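Local structure of tartrate dehydrogenase/decarboxylase (Pseudomonas putida, 3FLK) at residues K83-D86 / H87-L90; N328-E331 / R332-D336. The protein oxidises (+)-tartrate to oxaloglycolate with NAD(+), converts meso-tartrate to D-glycerate and oxidatively decarboxylates D-malate to pyruvate, using magnesium or manganese. The protein carries 1 engineered substitution. All coordinates share one frame; numbering follows the deposited sequence.

Contact 1 of 2, residues K83-D86 / H87-L90; sequences KVPD and HISL. With NAI (1,4-dihydronicotinamide adenine dinucleotide), chain F.
P85 and I88 meet where a loop turns into the first turn of helix 86-91: the pyrrolidine ring lies beside the isoleucine chain, and I88 CD1 sits 3.7 Å from P85 CG. Followed outward, I88 first sets CB against P85 O, then turns CG2 onto V84 CG1 (3.9 Å), while CG1 lies above one face of the H87 imidazole, toward its rim, and CD1 ends on the proline ring. A branched aliphatic chain suits this place because it meets V84, P85 and H87 at once. Proline fits the N-cap position: it needs no N-H there, and its carbonyl accepts S89 N at 3.1 Å, plus a weak bond from I88 N. D86 O takes L90 N in turn. The D86 side chain serves the cofactor instead. With CG anti to its own carbonyl carbon (chi1 -79°), the carboxylate reaches NADH, whose hydroxyl O3D donates to D86 OD1 over 2.6 Å; D86 OD2 is hydrogen-bonded to H223 NE2 of the second subunit. Backbone bonds thus fix the turn while its one carboxylate is shared between the nicotinamide ribose and a neighbouring chain, so this cofactor site is built at the dimer interface.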
ATOM      1  N   LYS A  83      16.499   3.124  20.690  1.00 19.30           N
ATOM      2  CA  LYS A  83      17.631   3.991  21.015  1.00 19.09           C
ATOM      3  C   LYS A  83      17.785   5.195  20.087  1.00 18.63           C
ATOM      4  O   LYS A  83      18.257   6.251  20.513  1.00 18.30           O
ATOM      5  CB  LYS A  83      18.934   3.179  21.049  1.00 19.23           C
ATOM      6  CG  LYS A  83      19.028   2.186  22.212  1.00 20.11           C
ATOM      7  CD  LYS A  83      19.308   2.894  23.536  1.00 22.01           C
ATOM      8  CE  LYS A  83      19.039   1.985  24.729  1.00 23.63           C
ATOM      9  NZ  LYS A  83      20.028   0.871  24.836  1.00 25.05           N
ATOM     10  N   VAL A  84      17.403   5.025  18.820  1.00 18.07           N
ATOM     11  CA  VAL A  84      17.569   6.068  17.800  1.00 17.67           C
ATOM     12  C   VAL A  84      16.320   6.128  16.915  1.00 17.18           C
ATOM     13  O   VAL A  84      15.878   5.096  16.412  1.00 17.04           O
ATOM     14  CB  VAL A  84      18.821   5.806  16.907  1.00 17.59           C
ATOM     15  CG1 VAL A  84      19.006   6.910  15.856  1.00 17.61           C
ATOM     16  CG2 VAL A  84      20.084   5.664  17.747  1.00 17.95           C
ATOM     17  N   PRO A  85      15.738   7.332  16.735  1.00 16.84           N
ATOM     18  CA  PRO A  85      14.583   7.502  15.844  1.00 16.57           C
ATOM     19  C   PRO A  85      14.824   6.937  14.436  1.00 16.10           C
ATOM     20  O   PRO A  85      15.937   7.034  13.913  1.00 15.85           O
ATOM     21  CB  PRO A  85      14.407   9.021  15.799  1.00 16.73           C
ATOM     22  CG  PRO A  85      14.916   9.479  17.134  1.00 16.89           C
ATOM     23  CD  PRO A  85      16.115   8.605  17.379  1.00 16.99           C
ATOM     24  N   ASP A  86      13.785   6.345  13.846  1.00 15.86           N
ATOM     25  CA  ASP A  86      13.886   5.690  12.535  1.00 15.66           C
ATOM     26  C   ASP A  86      14.266   6.643  11.397  1.00 15.66           C
ATOM     27  O   ASP A  86      14.968   6.247  10.465  1.00 15.62           O
ATOM     28  CB  ASP A  86      12.585   4.955  12.187  1.00 15.67           C
ATOM     29  CG  ASP A  86      12.458   3.601  12.888  1.00 16.05           C
ATOM     30  OD1 ASP A  86      13.469   3.079  13.413  1.00 15.10           O
ATOM     31  OD2 ASP A  86      11.332   3.058  12.911  1.00 15.99           O
ATOM     32  N   HIS A  87      13.809   7.892  11.470  1.00 15.51           N
ATOM     33  CA  HIS A  87      14.146   8.869  10.432  1.00 15.51           C
ATOM     34  C   HIS A  87      15.605   9.313  10.526  1.00 15.46           C
ATOM     35  O   HIS A  87      16.228   9.612   9.511  1.00 15.57           O
ATOM     36  CB  HIS A  87      13.182  10.066  10.431  1.00 15.67           C
ATOM     37  CG  HIS A  87      13.325  10.972  11.615  1.00 15.57           C
ATOM     38  ND1 HIS A  87      12.747  10.702  12.835  1.00 15.98           N
ATOM     39  CD2 HIS A  87      13.971  12.155  11.757  1.00 16.08           C
ATOM     40  CE1 HIS A  87      13.038  11.673  13.683  1.00 16.26           C
ATOM     41  NE2 HIS A  87      13.777  12.568  13.052  1.00 16.68           N
ATOM     42  N   ILE A  88      16.151   9.328  11.740  1.00 15.05           N
ATOM     43  CA  ILE A  88      17.561   9.665  11.936  1.00 14.94           C
ATOM     44  C   ILE A  88      18.476   8.547  11.422  1.00 14.63           C
ATOM     45  O   ILE A  88      19.420   8.815  10.678  1.00 14.47           O
ATOM     46  CB  ILE A  88      17.872  10.031  13.412  1.00 14.87           C
ATOM     47  CG1 ILE A  88      17.193  11.360  13.770  1.00 15.04           C
ATOM     48  CG2 ILE A  88      19.383  10.109  13.651  1.00 14.96           C
ATOM     49  CD1 ILE A  88      17.218  11.716  15.250  1.00 15.48           C
ATOM     50  N   SER A  89      18.182   7.303  11.801  1.00 14.35           N
ATOM     51  CA  SER A  89      19.005   6.162  11.397  1.00 14.55           C
ATOM     52  C   SER A  89      19.018   5.918   9.887  1.00 14.76           C
ATOM     53  O   SER A  89      20.086   5.731   9.300  1.00 14.65           O
ATOM     54  CB  SER A  89      18.603   4.886  12.153  1.00 14.39           C
ATOM     55  OG  SER A  89      17.257   4.533  11.911  1.00 14.02           O
ATOM     56  N   LEU A  90      17.842   5.936   9.260  1.00 14.96           N
ATOM     57  CA  LEU A  90      17.744   5.661   7.823  1.00 15.53           C
ATOM     58  C   LEU A  90      18.378   6.760   6.969  1.00 15.50           C
ATOM     59  O   LEU A  90      19.156   6.471   6.057  1.00 15.35           O
ATOM     60  CB  LEU A  90      16.289   5.423   7.397  1.00 15.59           C
ATOM     61  CG  LEU A  90      16.098   4.719   6.045  1.00 16.28           C
ATOM     62  CD1 LEU A  90      16.427   3.236   6.147  1.00 17.37           C
ATOM     63  CD2 LEU A  90      14.680   4.906   5.520  1.00 16.14           C
TER
HETATM   64  PA  NAI F 402      11.187  -5.267   9.574  1.00 11.31           P
HETATM   65  O1A NAI F 402      11.351  -5.715   8.172  1.00 10.82           O
HETATM   66  O2A NAI F 402      12.476  -5.171  10.283  1.00 10.78           O
HETATM   67  O5B NAI F 402      10.240  -6.301  10.346  1.00 11.90           O
HETATM   68  C5B NAI F 402       8.877  -6.471  10.031  1.00 11.66           C
HETATM   69  C4B NAI F 402       8.396  -7.839  10.503  1.00 11.70           C
HETATM   70  O4B NAI F 402       8.924  -8.848   9.663  1.00 12.22           O
HETATM   71  C3B NAI F 402       8.849  -8.150  11.923  1.00 12.08           C
HETATM   72  O3B NAI F 402       7.792  -8.790  12.597  1.00 12.34           O
HETATM   73  C2B NAI F 402      10.020  -9.093  11.732  1.00 12.19           C
HETATM   74  O2B NAI F 402      10.132 -10.028  12.781  1.00 13.09           O
HETATM   75  C1B NAI F 402       9.728  -9.757  10.397  1.00 11.45           C
HETATM   76  N9A NAI F 402      10.971 -10.056   9.666  1.00 11.38           N
HETATM   77  C8A NAI F 402      11.779  -9.164   9.007  1.00 11.31           C
HETATM   78  N7A NAI F 402      12.813  -9.847   8.469  1.00 10.91           N
HETATM   79  C5A NAI F 402      12.681 -11.152   8.770  1.00 11.04           C
HETATM   80  C6A NAI F 402      13.454 -12.270   8.471  1.00 10.81           C
HETATM   81  N6A NAI F 402      14.559 -12.149   7.740  1.00 10.24           N
HETATM   82  N1A NAI F 402      13.054 -13.509   8.931  1.00 11.14           N
HETATM   83  C2A NAI F 402      11.905 -13.642   9.681  1.00 11.20           C
HETATM   84  N3A NAI F 402      11.143 -12.524   9.966  1.00 10.83           N
HETATM   85  C4A NAI F 402      11.526 -11.301   9.525  1.00 10.60           C
HETATM   86  O3  NAI F 402      10.396  -3.855   9.520  1.00 12.15           O
HETATM   87  PN  NAI F 402       9.848  -2.969  10.752  1.00 12.74           P
HETATM   88  O1N NAI F 402       9.531  -3.817  11.921  1.00 13.18           O
HETATM   89  O2N NAI F 402       8.763  -2.129  10.194  1.00 12.90           O
HETATM   90  O5D NAI F 402      11.086  -2.013  11.098  1.00 12.42           O
HETATM   91  C5D NAI F 402      12.094  -2.385  12.016  1.00 12.90           C
HETATM   92  C4D NAI F 402      13.305  -1.465  11.864  1.00 13.07           C
HETATM   93  O4D NAI F 402      13.957  -1.723  10.634  1.00 12.93           O
HETATM   94  C3D NAI F 402      12.948   0.016  11.855  1.00 13.44           C
HETATM   95  O3D NAI F 402      13.950   0.694  12.572  1.00 12.91           O
HETATM   96  C2D NAI F 402      13.007   0.408  10.389  1.00 13.56           C
HETATM   97  O2D NAI F 402      13.351   1.762  10.208  1.00 13.91           O
HETATM   98  C1D NAI F 402      14.089  -0.530   9.875  1.00 13.37           C
HETATM   99  N1N NAI F 402      14.030  -0.851   8.435  1.00 13.49           N
HETATM  100  C2N NAI F 402      15.190  -0.734   7.721  1.00 13.01           C
HETATM  101  C3N NAI F 402      15.222  -1.042   6.366  1.00 13.82           C
HETATM  102  C7N NAI F 402      16.552  -1.165   5.679  1.00 13.85           C
HETATM  103  O7N NAI F 402      17.739  -1.058   6.435  1.00 14.18           O
HETATM  104  N7N NAI F 402      16.589  -1.371   4.363  1.00 14.27           N
HETATM  105  C4N NAI F 402      14.053  -1.477   5.741  1.00 13.81           C
HETATM  106  C5N NAI F 402      12.873  -1.600   6.475  1.00 13.71           C
HETATM  107  C6N NAI F 402      12.872  -1.284   7.833  1.00 13.50           C

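Contact 2 of 2, residues N328-E331 / R332-D336; sequences NAIE and RVIAD
The guanidinium of R332 receives N328 OD1 at its edge, 3° from its plane, and a water takes a second edge position, accepting from R332 NH2. Both residues lie on helix 317-336, one turn apart, an i to i+4 side-chain pair on an alpha-helix. The amide is turned 47° from the guanidinium, and R332 NE approaches N328 OD1 at 3.0 Å from above the carbonyl plane, off the lone pairs. N328 CG stands anti to its backbone N (chi1 -164°), which carries the amide toward the following turn; the extended arginine is long enough to span that turn and meet it. Asparagine suits the place by offering both acceptor and donor: its ND2 gives to the same water, at 3.3 Å, which bridges the two groups. An alanine at N328 removes the amide, which would probably leave R332 NE without this partner, break the water bridge and let the guanidinium turn more freely.

Another side of the helix is apolar. I330 and I334 run alongside each other in the same direction, with 3.9 Å between I330 CG2 and I334 CD1, and both pack on I299 of helix 299-313. A329 and V333 rest on I356 of helix 349-361, where a small and a branched residue suit a buried helix face. Successive i to i+4 bonds hold the backbone; the last across this join runs from A335 N to E331 O, 3.0 Å long.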
ATOM      1  N   ASN A 328      19.657 -22.173  -7.245  1.00 20.02           N
ATOM      2  CA  ASN A 328      19.415 -23.614  -7.222  1.00 19.81           C
ATOM      3  C   ASN A 328      19.448 -24.150  -5.789  1.00 19.33           C
ATOM      4  O   ASN A 328      18.548 -24.879  -5.375  1.00 19.21           O
ATOM      5  CB  ASN A 328      20.450 -24.338  -8.099  1.00 20.09           C
ATOM      6  CG  ASN A 328      20.053 -25.774  -8.439  1.00 20.86           C
ATOM      7  OD1 ASN A 328      19.146 -26.350  -7.841  1.00 22.50           O
ATOM      8  ND2 ASN A 328      20.749 -26.357  -9.409  1.00 22.44           N
ATOM      9  N   ALA A 329      20.477 -23.759  -5.038  1.00 19.00           N
ATOM     10  CA  ALA A 329      20.641 -24.175  -3.644  1.00 18.85           C
ATOM     11  C   ALA A 329      19.501 -23.667  -2.755  1.00 18.68           C
ATOM     12  O   ALA A 329      18.993 -24.405  -1.911  1.00 18.60           O
ATOM     13  CB  ALA A 329      21.993 -23.713  -3.107  1.00 18.79           C
ATOM     14  N   ILE A 330      19.108 -22.409  -2.955  1.00 18.47           N
ATOM     15  CA  ILE A 330      17.975 -21.813  -2.241  1.00 18.41           C
ATOM     16  C   ILE A 330      16.681 -22.590  -2.517  1.00 18.40           C
ATOM     17  O   ILE A 330      15.968 -22.955  -1.581  1.00 18.26           O
ATOM     18  CB  ILE A 330      17.812 -20.298  -2.577  1.00 18.34           C
ATOM     19  CG1 ILE A 330      18.917 -19.480  -1.900  1.00 18.24           C
ATOM     20  CG2 ILE A 330      16.439 -19.784  -2.139  1.00 18.48           C
ATOM     21  CD1 ILE A 330      19.148 -18.098  -2.504  1.00 18.40           C
ATOM     22  N   GLU A 331      16.404 -22.851  -3.796  1.00 18.49           N
ATOM     23  CA  GLU A 331      15.223 -23.616  -4.222  1.00 18.94           C
ATOM     24  C   GLU A 331      15.150 -24.993  -3.563  1.00 18.60           C
ATOM     25  O   GLU A 331      14.095 -25.395  -3.070  1.00 18.36           O
ATOM     26  CB  GLU A 331      15.207 -23.789  -5.747  1.00 18.86           C
ATOM     27  CG  GLU A 331      14.850 -22.539  -6.542  1.00 19.88           C
ATOM     28  CD  GLU A 331      15.280 -22.619  -8.006  1.00 20.49           C
ATOM     29  OE1 GLU A 331      15.476 -23.742  -8.528  1.00 22.74           O
ATOM     30  OE2 GLU A 331      15.429 -21.550  -8.638  1.00 22.57           O
ATOM     31  N   ARG A 332      16.276 -25.704  -3.559  1.00 18.61           N
ATOM     32  CA  ARG A 332      16.346 -27.067  -3.016  1.00 18.76           C
ATOM     33  C   ARG A 332      16.084 -27.113  -1.512  1.00 18.49           C
ATOM     34  O   ARG A 332      15.336 -27.964  -1.028  1.00 18.41           O
ATOM     35  CB  ARG A 332      17.697 -27.709  -3.349  1.00 18.92           C
ATOM     36  CG  ARG A 332      17.839 -28.111  -4.813  1.00 20.02           C
ATOM     37  CD  ARG A 332      19.264 -28.511  -5.146  1.00 22.39           C
ATOM     38  NE  ARG A 332      19.385 -29.006  -6.517  1.00 24.53           N
ATOM     39  CZ  ARG A 332      19.481 -30.291  -6.849  1.00 25.48           C
ATOM     40  NH1 ARG A 332      19.478 -31.234  -5.912  1.00 26.05           N
ATOM     41  NH2 ARG A 332      19.586 -30.637  -8.125  1.00 26.14           N
ATOM     42  N   VAL A 333      16.696 -26.182  -0.787  1.00 18.35           N
ATOM     43  CA  VAL A 333      16.546 -26.076   0.663  1.00 18.20           C
ATOM     44  C   VAL A 333      15.091 -25.777   1.062  1.00 18.06           C
ATOM     45  O   VAL A 333      14.565 -26.368   2.013  1.00 17.85           O
ATOM     46  CB  VAL A 333      17.553 -25.039   1.231  1.00 18.33           C
ATOM     47  CG1 VAL A 333      17.057 -24.403   2.510  1.00 18.77           C
ATOM     48  CG2 VAL A 333      18.920 -25.691   1.437  1.00 18.20           C
ATOM     49  N   ILE A 334      14.444 -24.883   0.315  1.00 17.95           N
ATOM     50  CA  ILE A 334      13.023 -24.575   0.512  1.00 17.93           C
ATOM     51  C   ILE A 334      12.146 -25.810   0.249  1.00 18.27           C
ATOM     52  O   ILE A 334      11.253 -26.124   1.042  1.00 18.05           O
ATOM     53  CB  ILE A 334      12.565 -23.374  -0.364  1.00 17.85           C
ATOM     54  CG1 ILE A 334      13.177 -22.068   0.159  1.00 17.62           C
ATOM     55  CG2 ILE A 334      11.044 -23.276  -0.400  1.00 17.59           C
ATOM     56  CD1 ILE A 334      12.996 -20.862  -0.770  1.00 17.64           C
ATOM     57  N   ALA A 335      12.414 -26.507  -0.855  1.00 18.63           N
ATOM     58  CA  ALA A 335      11.698 -27.745  -1.183  1.00 19.18           C
ATOM     59  C   ALA A 335      11.860 -28.808  -0.091  1.00 19.53           C
ATOM     60  O   ALA A 335      10.911 -29.528   0.223  1.00 19.76           O
ATOM     61  CB  ALA A 335      12.152 -28.287  -2.535  1.00 19.28           C
ATOM     62  N   ASP A 336      13.059 -28.883   0.490  1.00 19.89           N
ATOM     63  CA  ASP A 336      13.375 -29.838   1.563  1.00 20.35           C
ATOM     64  C   ASP A 336      12.706 -29.512   2.899  1.00 19.96           C
ATOM     65  O   ASP A 336      12.552 -30.391   3.749  1.00 20.21           O
ATOM     66  CB  ASP A 336      14.890 -29.911   1.787  1.00 20.69           C
ATOM     67  CG  ASP A 336      15.608 -30.711   0.719  1.00 22.45           C
ATOM     68  OD1 ASP A 336      14.951 -31.489  -0.011  1.00 24.66           O
ATOM     69  OD2 ASP A 336      16.846 -30.565   0.616  1.00 24.45           O
TER
HETATM   70  O   HOH W   1      19.770 -29.154 -10.811  1.00 34.08           O

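How the contacts relate
Both contacts are local and partly buried, but they sit on opposite sides of the chain's centre, with about 23 Å between their nearest atoms, and share no helix or strand. In contact 1 V84, D86, S89 and L90 are buried and P85 is exposed; in contact 2 A329, I330, V333 and I334 are buried, R332 and A335 exposed. Contact 1 starts helix 86-91, beside the cofactor and the second subunit, and the carboxylate of D86 turns to partners beyond the turn. Contact 2 lies near the end of helix 317-336, away from the annotated sites; its polar pair is joined within the helix and through a water. Aliphatic packing serves both, against helix 49-55 in contact 1 and helices 299-313 and 349-361 in contact 2.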